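Local coordinates for aspartate aminotransferase (Plasmodium falciparum, PDB 3K7Y), which binds pyridoxal 5'-phosphate and probably catalyses transfer of the amino group of L-aspartate to 2-oxoglutarate, giving oxaloacetate and L-glutamate, at residues 20-25 with 372-377; 75-80 with 100-105; 183-188 with 378-383. All blocks are in the same frame, centred on the assembly; numbering follows the deposited sequence.

Interaction 1: residues 20-25 with 372-377; sequences AREFKE and HIYIIN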
loop_
_atom_site.group_PDB
_atom_site.type_symbol
_atom_site.label_atom_id
_atom_site.label_comp_id
_atom_site.label_asym_id
_atom_site.label_seq_id
_atom_site.Cartn_x
_atom_site.Cartn_y
_atom_site.Cartn_z
ATOM N N ALA A 20 0.576 3.020 22.996
ATOM C CA ALA A 20 1.677 3.615 22.221
ATOM C C ALA A 20 1.776 5.117 22.501
ATOM O O ALA A 20 2.875 5.665 22.653
ATOM C CB ALA A 20 1.495 3.347 20.727
ATOM N N ARG A 21 0.612 5.763 22.570
ATOM C CA ARG A 21 0.503 7.121 23.081
ATOM C C ARG A 21 1.236 7.167 24.406
ATOM O O ARG A 21 2.275 7.816 24.525
ATOM C CB ARG A 21 -0.972 7.536 23.278
ATOM C CG ARG A 21 -1.649 8.126 22.029
ATOM C CD ARG A 21 -3.011 8.759 22.332
ATOM N NE ARG A 21 -3.479 9.594 21.219
ATOM C CZ ARG A 21 -4.513 10.438 21.271
ATOM N NH1 ARG A 21 -5.216 10.580 22.392
ATOM N NH2 ARG A 21 -4.845 11.151 20.198
ATOM N N GLU A 22 0.714 6.421 25.375
ATOM C CA GLU A 22 1.209 6.455 26.744
ATOM C C GLU A 22 2.731 6.258 26.927
ATOM O O GLU A 22 3.345 6.953 27.749
ATOM C CB GLU A 22 0.405 5.493 27.630
ATOM C CG GLU A 22 0.775 5.520 29.119
ATOM C CD GLU A 22 0.762 6.915 29.748
ATOM O OE1 GLU A 22 0.439 7.008 30.957
ATOM O OE2 GLU A 22 1.068 7.916 29.060
ATOM N N PHE A 23 3.340 5.336 26.180
ATOM C CA PHE A 23 4.773 5.114 26.349
ATOM C C PHE A 23 5.537 6.426 26.155
ATOM O O PHE A 23 6.305 6.834 27.020
ATOM C CB PHE A 23 5.311 3.999 25.442
ATOM C CG PHE A 23 6.797 3.759 25.586
ATOM C CD1 PHE A 23 7.482 4.152 26.742
ATOM C CD2 PHE A 23 7.507 3.120 24.584
ATOM C CE1 PHE A 23 8.846 3.942 26.884
ATOM C CE2 PHE A 23 8.877 2.904 24.719
ATOM C CZ PHE A 23 9.545 3.315 25.877
ATOM N N LYS A 24 5.286 7.107 25.044
ATOM C CA LYS A 24 6.020 8.332 24.728
ATOM C C LYS A 24 5.254 9.618 25.100
ATOM O O LYS A 24 5.297 10.601 24.361
ATOM C CB LYS A 24 6.424 8.334 23.244
ATOM C CG LYS A 24 7.345 7.175 22.820
ATOM C CD LYS A 24 8.829 7.576 22.830
ATOM C CE LYS A 24 9.767 6.368 22.685
ATOM N NZ LYS A 24 9.658 5.665 21.376
ATOM N N GLU A 25 4.565 9.609 26.243
ATOM C CA GLU A 25 3.783 10.773 26.690
ATOM C C GLU A 25 4.107 11.224 28.128
ATOM O O GLU A 25 3.469 12.142 28.654
ATOM C CB GLU A 25 2.273 10.515 26.530
ATOM C CG GLU A 25 1.375 11.713 26.900
ATOM C CD GLU A 25 -0.040 11.317 27.308
ATOM O OE1 GLU A 25 -0.401 11.512 28.493
ATOM O OE2 GLU A 25 -0.790 10.815 26.440
ATOM N N HIS A 372 6.975 2.959 35.743
ATOM C CA HIS A 372 6.995 3.426 34.365
ATOM C C HIS A 372 7.151 2.299 33.343
ATOM O O HIS A 372 7.969 2.355 32.419
ATOM C CB HIS A 372 7.947 4.623 34.230
ATOM C CG HIS A 372 7.640 5.717 35.208
ATOM N ND1 HIS A 372 8.341 5.882 36.385
ATOM C CD2 HIS A 372 6.654 6.649 35.223
ATOM C CE1 HIS A 372 7.823 6.890 37.069
ATOM N NE2 HIS A 372 6.800 7.374 36.384
ATOM N N ILE A 373 6.301 1.287 33.516
ATOM C CA ILE A 373 6.285 0.104 32.648
ATOM C C ILE A 373 4.949 -0.116 31.915
ATOM O O ILE A 373 3.888 -0.181 32.546
ATOM C CB ILE A 373 6.681 -1.182 33.416
ATOM C CG1 ILE A 373 6.284 -2.407 32.583
ATOM C CG2 ILE A 373 6.096 -1.196 34.829
ATOM C CD1 ILE A 373 5.849 -3.620 33.365
ATOM N N TYR A 374 5.015 -0.250 30.590
ATOM C CA TYR A 374 3.803 -0.365 29.759
ATOM C C TYR A 374 3.617 -1.730 29.074
ATOM O O TYR A 374 4.557 -2.322 28.547
ATOM C CB TYR A 374 3.684 0.810 28.760
ATOM C CG TYR A 374 3.950 2.143 29.409
ATOM C CD1 TYR A 374 5.218 2.720 29.357
ATOM C CD2 TYR A 374 2.949 2.813 30.109
ATOM C CE1 TYR A 374 5.482 3.946 29.976
ATOM C CE2 TYR A 374 3.199 4.046 30.743
ATOM C CZ TYR A 374 4.469 4.606 30.669
ATOM O OH TYR A 374 4.744 5.819 31.274
ATOM N N ILE A 375 2.365 -2.177 29.073
ATOM C CA ILE A 375 1.969 -3.565 28.842
ATOM C C ILE A 375 0.556 -3.515 28.251
ATOM O O ILE A 375 -0.197 -2.611 28.580
ATOM C CB ILE A 375 1.960 -4.302 30.206
ATOM C CG1 ILE A 375 1.076 -5.546 30.201
ATOM C CG2 ILE A 375 1.449 -3.355 31.294
ATOM C CD1 ILE A 375 0.401 -5.824 31.538
ATOM N N ILE A 376 0.186 -4.457 27.390
ATOM C CA ILE A 376 -1.160 -4.426 26.804
ATOM C C ILE A 376 -2.266 -4.787 27.828
ATOM O O ILE A 376 -2.056 -5.571 28.754
ATOM C CB ILE A 376 -1.275 -5.281 25.497
ATOM C CG1 ILE A 376 -0.170 -4.916 24.497
ATOM C CG2 ILE A 376 -2.651 -5.131 24.835
ATOM C CD1 ILE A 376 0.997 -5.963 24.436
ATOM N N ASN A 377 -3.439 -4.185 27.640
ATOM C CA ASN A 377 -4.631 -4.373 28.490
ATOM C C ASN A 377 -5.012 -5.808 28.822
ATOM O O ASN A 377 -5.691 -6.044 29.826
ATOM C CB ASN A 377 -5.851 -3.702 27.833
ATOM C CG ASN A 377 -5.598 -2.247 27.503
ATOM O OD1 ASN A 377 -5.399 -1.880 26.330
ATOM N ND2 ASN A 377 -5.559 -1.403 28.546
#
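Tyr374 meets the last turn of helix 15-23 through Phe23 and Glu22, and its side chain supplies nearly all of what residues 372-377 bring to the contact. The aromatic part is a rim-to-rim pairing with Phe23 rather than a stack: the centroids lie 5.9 Å apart, the planes are inclined by 43°, and Phe23 CD1 approaches Tyr374 CD1 to 3.7 Å. In a CH-pi contact, Phe23 CA sits over the face of the Tyr374 ring, 4.1 Å from its centroid, so the helix backbone covers part of the ring, and Glu22 O lies over that face as well. Apolar packing continues on the same side of the ring, at its CD2-CE2 edge, where Glu22 uses its methylene rather than its charge: CG rests 3.3 Å from Tyr374 CE2. With CG anti to the backbone N (chi1 -176°) and a bend at chi2, the Glu22 carboxylate is carried past the ring edge, its plane turned well away from the ring's.

Tyr374 is held from behind by backbone pairing with Ile32 in a two-stranded parallel sheet, and Thr19 of the same helix touches it. The chemistry is therefore dispersive and CH-pi: an aromatic plate seats the end of the helix on the short sheet. No polar bond joins residues 20-25 to 372-377; the polar tie nearby runs from Lys31 to the carbonyl of Phe23.

Interaction 2: residues 75-80 with 100-105; sequences EDFSTL and TIQCIG. With PLP (pyridoxal-5'-phosphate), chain B.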
loop_
_atom_site.group_PDB
_atom_site.type_symbol
_atom_site.label_atom_id
_atom_site.label_comp_id
_atom_site.label_asym_id
_atom_site.label_seq_id
_atom_site.Cartn_x
_atom_site.Cartn_y
_atom_site.Cartn_z
ATOM N N GLU A 75 8.712 -12.545 -10.651
ATOM C CA GLU A 75 8.777 -13.983 -10.857
ATOM C C GLU A 75 9.693 -14.640 -9.814
ATOM O O GLU A 75 9.396 -15.731 -9.324
ATOM C CB GLU A 75 9.251 -14.280 -12.280
ATOM C CG GLU A 75 10.335 -13.308 -12.822
ATOM C CD GLU A 75 9.794 -11.931 -13.270
ATOM O OE1 GLU A 75 10.577 -10.953 -13.220
ATOM O OE2 GLU A 75 8.606 -11.821 -13.673
ATOM N N ASP A 76 10.797 -13.965 -9.480
ATOM C CA ASP A 76 11.702 -14.379 -8.394
ATOM C C ASP A 76 11.035 -14.251 -7.040
ATOM O O ASP A 76 11.146 -15.148 -6.202
ATOM C CB ASP A 76 12.967 -13.521 -8.375
ATOM C CG ASP A 76 13.724 -13.573 -9.675
ATOM O OD1 ASP A 76 14.023 -12.486 -10.218
ATOM O OD2 ASP A 76 14.012 -14.694 -10.154
ATOM N N PHE A 77 10.361 -13.119 -6.823
ATOM C CA PHE A 77 9.586 -12.899 -5.597
ATOM C C PHE A 77 8.625 -14.055 -5.353
ATOM O O PHE A 77 8.627 -14.653 -4.284
ATOM C CB PHE A 77 8.800 -11.584 -5.662
ATOM C CG PHE A 77 8.263 -11.137 -4.332
ATOM C CD1 PHE A 77 8.939 -10.184 -3.584
ATOM C CD2 PHE A 77 7.093 -11.679 -3.816
ATOM C CE1 PHE A 77 8.459 -9.776 -2.340
ATOM C CE2 PHE A 77 6.603 -11.275 -2.581
ATOM C CZ PHE A 77 7.288 -10.322 -1.844
ATOM N N SER A 78 7.821 -14.382 -6.355
ATOM C CA SER A 78 6.809 -15.400 -6.165
ATOM C C SER A 78 7.345 -16.841 -6.095
ATOM O O SER A 78 6.590 -17.738 -5.729
ATOM C CB SER A 78 5.651 -15.249 -7.167
ATOM O OG SER A 78 5.922 -15.903 -8.392
ATOM N N THR A 79 8.618 -17.074 -6.436
ATOM C CA THR A 79 9.199 -18.423 -6.246
ATOM C C THR A 79 10.096 -18.470 -5.037
ATOM O O THR A 79 9.984 -19.386 -4.241
ATOM C CB THR A 79 9.957 -19.038 -7.489
ATOM O OG1 THR A 79 11.083 -18.228 -7.845
ATOM C CG2 THR A 79 9.029 -19.251 -8.709
ATOM N N LEU A 80 10.983 -17.487 -4.907
ATOM C CA LEU A 80 11.868 -17.382 -3.747
ATOM C C LEU A 80 11.076 -17.397 -2.449
ATOM O O LEU A 80 11.390 -18.142 -1.528
ATOM C CB LEU A 80 12.699 -16.106 -3.820
ATOM C CG LEU A 80 13.937 -16.168 -4.699
ATOM C CD1 LEU A 80 14.362 -14.765 -5.034
ATOM C CD2 LEU A 80 15.062 -16.929 -4.008
ATOM N N THR A 100 0.838 -16.548 -6.126
ATOM C CA THR A 100 1.299 -15.654 -5.082
ATOM C C THR A 100 1.479 -14.238 -5.603
ATOM O O THR A 100 1.722 -14.033 -6.794
ATOM C CB THR A 100 2.574 -16.171 -4.388
ATOM O OG1 THR A 100 3.537 -15.112 -4.292
ATOM C CG2 THR A 100 3.188 -17.337 -5.162
ATOM N N ILE A 101 1.356 -13.273 -4.693
ATOM C CA ILE A 101 1.324 -11.843 -5.012
ATOM C C ILE A 101 2.014 -11.042 -3.910
ATOM O O ILE A 101 1.940 -11.420 -2.746
ATOM C CB ILE A 101 -0.135 -11.398 -5.181
ATOM C CG1 ILE A 101 -0.480 -11.386 -6.660
ATOM C CG2 ILE A 101 -0.425 -10.026 -4.541
ATOM C CD1 ILE A 101 -1.924 -11.593 -6.922
ATOM N N GLN A 102 2.690 -9.955 -4.276
ATOM C CA GLN A 102 3.389 -9.121 -3.296
ATOM C C GLN A 102 2.422 -8.110 -2.667
ATOM O O GLN A 102 1.747 -7.366 -3.388
ATOM C CB GLN A 102 4.558 -8.384 -3.949
ATOM C CG GLN A 102 5.272 -7.398 -3.021
ATOM C CD GLN A 102 6.362 -6.574 -3.720
ATOM O OE1 GLN A 102 7.053 -7.060 -4.622
ATOM N NE2 GLN A 102 6.515 -5.321 -3.298
ATOM N N CYS A 103 2.352 -8.059 -1.341
ATOM C CA CYS A 103 1.449 -7.117 -0.712
ATOM C C CYS A 103 2.176 -6.146 0.190
ATOM O O CYS A 103 3.402 -6.197 0.314
ATOM C CB CYS A 103 0.395 -7.861 0.079
ATOM S SG CYS A 103 -0.513 -9.002 -0.946
ATOM N N ILE A 104 1.416 -5.272 0.838
ATOM C CA ILE A 104 1.982 -4.291 1.730
ATOM C C ILE A 104 2.000 -4.860 3.161
ATOM O O ILE A 104 1.160 -4.531 4.015
ATOM C CB ILE A 104 1.232 -2.970 1.569
ATOM C CG1 ILE A 104 1.499 -2.451 0.172
ATOM C CG2 ILE A 104 1.720 -1.913 2.513
ATOM C CD1 ILE A 104 0.289 -1.812 -0.435
ATOM N N GLY A 105 2.974 -5.738 3.403
ATOM C CA GLY A 105 3.100 -6.398 4.689
ATOM C C GLY A 105 2.040 -7.468 4.849
ATOM O O GLY A 105 1.242 -7.698 3.925
HETATM N N1 PLP B . -0.700 -11.162 11.578
HETATM C C2 PLP B . -0.212 -11.230 12.858
HETATM C C2A PLP B . -0.620 -12.374 13.705
HETATM C C3 PLP B . 0.650 -10.249 13.325
HETATM O O3 PLP B . 1.154 -10.326 14.599
HETATM C C4 PLP B . 1.007 -9.186 12.493
HETATM C C4A PLP B . 2.051 -8.235 12.994
HETATM O O4A PLP B . 3.238 -8.439 12.709
HETATM C C5 PLP B . 0.518 -9.111 11.174
HETATM C C6 PLP B . -0.350 -10.114 10.736
HETATM C C5A PLP B . 0.833 -7.982 10.188
HETATM O O4P PLP B . 2.200 -7.652 10.010
HETATM P P PLP B . 2.629 -6.364 9.125
HETATM O O1P PLP B . 3.986 -6.555 8.510
HETATM O O2P PLP B . 2.766 -5.169 10.029
HETATM O O3P PLP B . 1.590 -6.183 8.041
#
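Ser78 and Thr100 bring helix 75-86 closest to strand 98-104, with 5.6 Å between their CA atoms, while Phe77 and Gln102 stand wider apart at 7.6 Å and fill the gap with side chains. The aliphatic part of Gln102 lies over one face of the Phe77 ring: CB makes a CH-pi contact 4.1 Å from the ring centroid, and Gln102 CG reaches Phe77 CZ at 3.7 Å. Because CG is anti to the backbone N (chi1 175°) and the chain runs on extended, the amide also passes above the ring rim, its plane only 29° from that of the ring. Its buried polar ends are satisfied elsewhere, OE1 by Asn294 ND2 and NE2 by Val290 O. At the closer end both branches of Thr100 touch Ser78, CG2 at 3.5 Å from Ser78 O and OG1 at 3.6 Å from Ser78 CB.

Just past the end of the strand, Gly105 takes a positive phi and brings its C atom to 3.5 Å from O3P of pyridoxal phosphate, two residues before Thr107, whose backbone N binds the cofactor. A helix packed against the edge strand of the large mixed sheet, with the strand's end delivered to the phosphate, is characteristic of the large domain of fold-type I aminotransferases.

Interaction 3: residues 183-188 with 378-383; sequences CYNPCS and NGRINV. With PLP (pyridoxal-5'-phosphate), chain B.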
loop_
_atom_site.group_PDB
_atom_site.type_symbol
_atom_site.label_atom_id
_atom_site.label_comp_id
_atom_site.label_asym_id
_atom_site.label_seq_id
_atom_site.Cartn_x
_atom_site.Cartn_y
_atom_site.Cartn_z
ATOM N N CYS A 183 3.722 -19.141 16.975
ATOM C CA CYS A 183 3.964 -17.802 17.529
ATOM C C CYS A 183 2.715 -16.957 17.766
ATOM O O CYS A 183 2.751 -15.734 17.632
ATOM C CB CYS A 183 4.968 -17.049 16.665
ATOM S SG CYS A 183 6.524 -17.916 16.601
ATOM N N TYR A 184 1.628 -17.625 18.142
ATOM C CA TYR A 184 0.313 -17.021 18.271
ATOM C C TYR A 184 0.359 -15.631 18.886
ATOM O O TYR A 184 1.027 -15.403 19.896
ATOM C CB TYR A 184 -0.579 -17.923 19.111
ATOM C CG TYR A 184 -2.052 -17.698 18.907
ATOM C CD1 TYR A 184 -2.684 -16.549 19.389
ATOM C CD2 TYR A 184 -2.832 -18.646 18.238
ATOM C CE1 TYR A 184 -4.060 -16.348 19.205
ATOM C CE2 TYR A 184 -4.224 -18.455 18.052
ATOM C CZ TYR A 184 -4.825 -17.308 18.541
ATOM O OH TYR A 184 -6.182 -17.123 18.355
ATOM N N ASN A 185 -0.347 -14.705 18.247
ATOM C CA ASN A 185 -0.522 -13.341 18.744
ATOM C C ASN A 185 -1.986 -13.084 19.123
ATOM O O ASN A 185 -2.841 -13.016 18.250
ATOM C CB ASN A 185 -0.061 -12.346 17.679
ATOM C CG ASN A 185 -0.171 -10.904 18.130
ATOM O OD1 ASN A 185 -0.904 -10.577 19.064
ATOM N ND2 ASN A 185 0.560 -10.026 17.460
ATOM N N PRO A 186 -2.277 -12.909 20.430
ATOM C CA PRO A 186 -1.379 -12.786 21.595
ATOM C C PRO A 186 -0.905 -14.045 22.352
ATOM O O PRO A 186 0.148 -13.980 22.986
ATOM C CB PRO A 186 -2.189 -11.915 22.553
ATOM C CG PRO A 186 -3.594 -12.286 22.261
ATOM C CD PRO A 186 -3.676 -12.604 20.787
ATOM N N CYS A 187 -1.652 -15.153 22.316
ATOM C CA CYS A 187 -1.341 -16.362 23.148
ATOM C C CYS A 187 0.114 -16.817 23.255
ATOM O O CYS A 187 0.541 -17.225 24.316
ATOM C CB CYS A 187 -2.182 -17.557 22.719
ATOM S SG CYS A 187 -3.904 -17.171 22.851
ATOM N N SER A 188 0.855 -16.773 22.155
ATOM C CA SER A 188 2.248 -17.196 22.143
ATOM C C SER A 188 2.357 -18.701 22.355
ATOM O O SER A 188 3.343 -19.184 22.891
ATOM C CB SER A 188 3.046 -16.459 23.224
ATOM O OG SER A 188 2.637 -15.110 23.329
ATOM N N ASN A 378 -4.607 -6.757 27.979
ATOM C CA ASN A 378 -5.054 -8.153 28.120
ATOM C C ASN A 378 -4.064 -9.139 28.772
ATOM O O ASN A 378 -4.418 -10.302 29.015
ATOM C CB ASN A 378 -5.580 -8.705 26.774
ATOM C CG ASN A 378 -4.500 -8.789 25.673
ATOM O OD1 ASN A 378 -4.822 -9.025 24.512
ATOM N ND2 ASN A 378 -3.239 -8.595 26.031
ATOM N N GLY A 379 -2.844 -8.673 29.048
ATOM C CA GLY A 379 -1.796 -9.524 29.568
ATOM C C GLY A 379 -0.589 -9.733 28.660
ATOM O O GLY A 379 0.454 -10.155 29.145
ATOM N N ARG A 380 -0.711 -9.460 27.355
ATOM C CA ARG A 380 0.387 -9.689 26.377
ATOM C C ARG A 380 1.678 -8.922 26.700
ATOM O O ARG A 380 1.639 -7.774 27.166
ATOM C CB ARG A 380 -0.055 -9.367 24.947
ATOM C CG ARG A 380 0.916 -9.890 23.886
ATOM C CD ARG A 380 0.558 -9.453 22.463
ATOM N NE ARG A 380 1.060 -8.118 22.124
ATOM C CZ ARG A 380 0.901 -7.528 20.940
ATOM N NH1 ARG A 380 0.250 -8.143 19.953
ATOM N NH2 ARG A 380 1.405 -6.314 20.735
ATOM N N ILE A 381 2.826 -9.539 26.441
ATOM C CA ILE A 381 4.087 -8.967 26.903
ATOM C C ILE A 381 5.209 -9.108 25.912
ATOM O O ILE A 381 5.613 -10.223 25.571
ATOM C CB ILE A 381 4.512 -9.618 28.211
ATOM C CG1 ILE A 381 4.081 -8.760 29.387
ATOM C CG2 ILE A 381 6.013 -9.854 28.272
ATOM C CD1 ILE A 381 4.185 -9.524 30.674
ATOM N N ASN A 382 5.726 -7.969 25.474
ATOM C CA ASN A 382 6.879 -7.954 24.609
ATOM C C ASN A 382 8.118 -8.388 25.394
ATOM O O ASN A 382 8.684 -7.610 26.170
ATOM C CB ASN A 382 7.070 -6.573 23.985
ATOM C CG ASN A 382 7.961 -6.614 22.773
ATOM O OD1 ASN A 382 7.935 -7.579 22.018
ATOM N ND2 ASN A 382 8.764 -5.570 22.578
ATOM N N VAL A 383 8.517 -9.643 25.197
ATOM C CA VAL A 383 9.622 -10.234 25.931
ATOM C C VAL A 383 10.939 -9.627 25.489
ATOM O O VAL A 383 11.810 -9.378 26.308
ATOM C CB VAL A 383 9.650 -11.771 25.771
ATOM C CG1 VAL A 383 11.016 -12.335 26.127
ATOM C CG2 VAL A 383 8.579 -12.413 26.639
HETATM N N1 PLP B . -0.700 -11.162 11.578
HETATM C C2 PLP B . -0.212 -11.230 12.858
HETATM C C2A PLP B . -0.620 -12.374 13.705
HETATM C C3 PLP B . 0.650 -10.249 13.325
HETATM O O3 PLP B . 1.154 -10.326 14.599
HETATM C C4 PLP B . 1.007 -9.186 12.493
HETATM C C4A PLP B . 2.051 -8.235 12.994
HETATM O O4A PLP B . 3.238 -8.439 12.709
HETATM C C5 PLP B . 0.518 -9.111 11.174
HETATM C C6 PLP B . -0.350 -10.114 10.736
HETATM C C5A PLP B . 0.833 -7.982 10.188
HETATM O O4P PLP B . 2.200 -7.652 10.010
HETATM P P PLP B . 2.629 -6.364 9.125
HETATM O O1P PLP B . 3.986 -6.555 8.510
HETATM O O2P PLP B . 2.766 -5.169 10.029
HETATM O O3P PLP B . 1.590 -6.183 8.041
#
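A cis peptide bond joins Asn185 to Pro186, and both residues of this unusual link meet Arg380. The polar half of the contact is the hydrogen bond from Arg380 NH1 to Asn185 OD1, 2.8 Å long with an N-H...O angle of 140°. The carbonyl oxygen lies at the edge of the guanidinium and in its plane, yet the amide plane is turned 60° from it. Asn185 ND2 is also near Arg380 NH1, but both are donors, so the amide nitrogen turns to the cofactor, donating to O3 of pyridoxal phosphate at 2.9 Å. The apolar half comes from the proline: Pro186 CB packs 3.7 Å from Arg380 CD. The arginine leaves the strand extended and then bends at chi3 (84°), which swings the guanidinium past the proline and up to the asparagine.

The turn behind these residues is fastened by Ser188, which donates from OG to Pro186 O at 2.8 Å and from its backbone N to Tyr184 O. Arg380 NH2 is bonded to Ser35 O, and Phe355 makes a cation-pi contact with the guanidinium.

An arginine held by an asparagine beside the cofactor is consistent with the substrate-carboxylate arginine of related aspartate aminotransferases. One amide thus serves two groups: its oxygen orients the guanidinium while its nitrogen holds the cofactor's phenolic oxygen, and the donated hydrogen bond would probably help stabilise negative charge on O3.

In the fold
From the N terminus, the chain opens interaction 1 at residues 20-25, the last turn of helix 15-23 and the residues that follow, and closes it only at 372-377, joining that helix to the short parallel sheet of 32-33 and 373-374. Interaction 2 falls wholly within that span as a short local loop, tying helix 75-86 to the edge strand of the large mixed sheet. Interaction 3 joins the loop after strand 176-179 to strand 380-382; it ends beyond the close of interaction 1, so these two long loops cross. They also touch, Ile375 CG1 lying 3.8 Å from Arg380 O. Interactions 2 and 3 stay apart, but each reaches the same cofactor, at the phosphate and at O3.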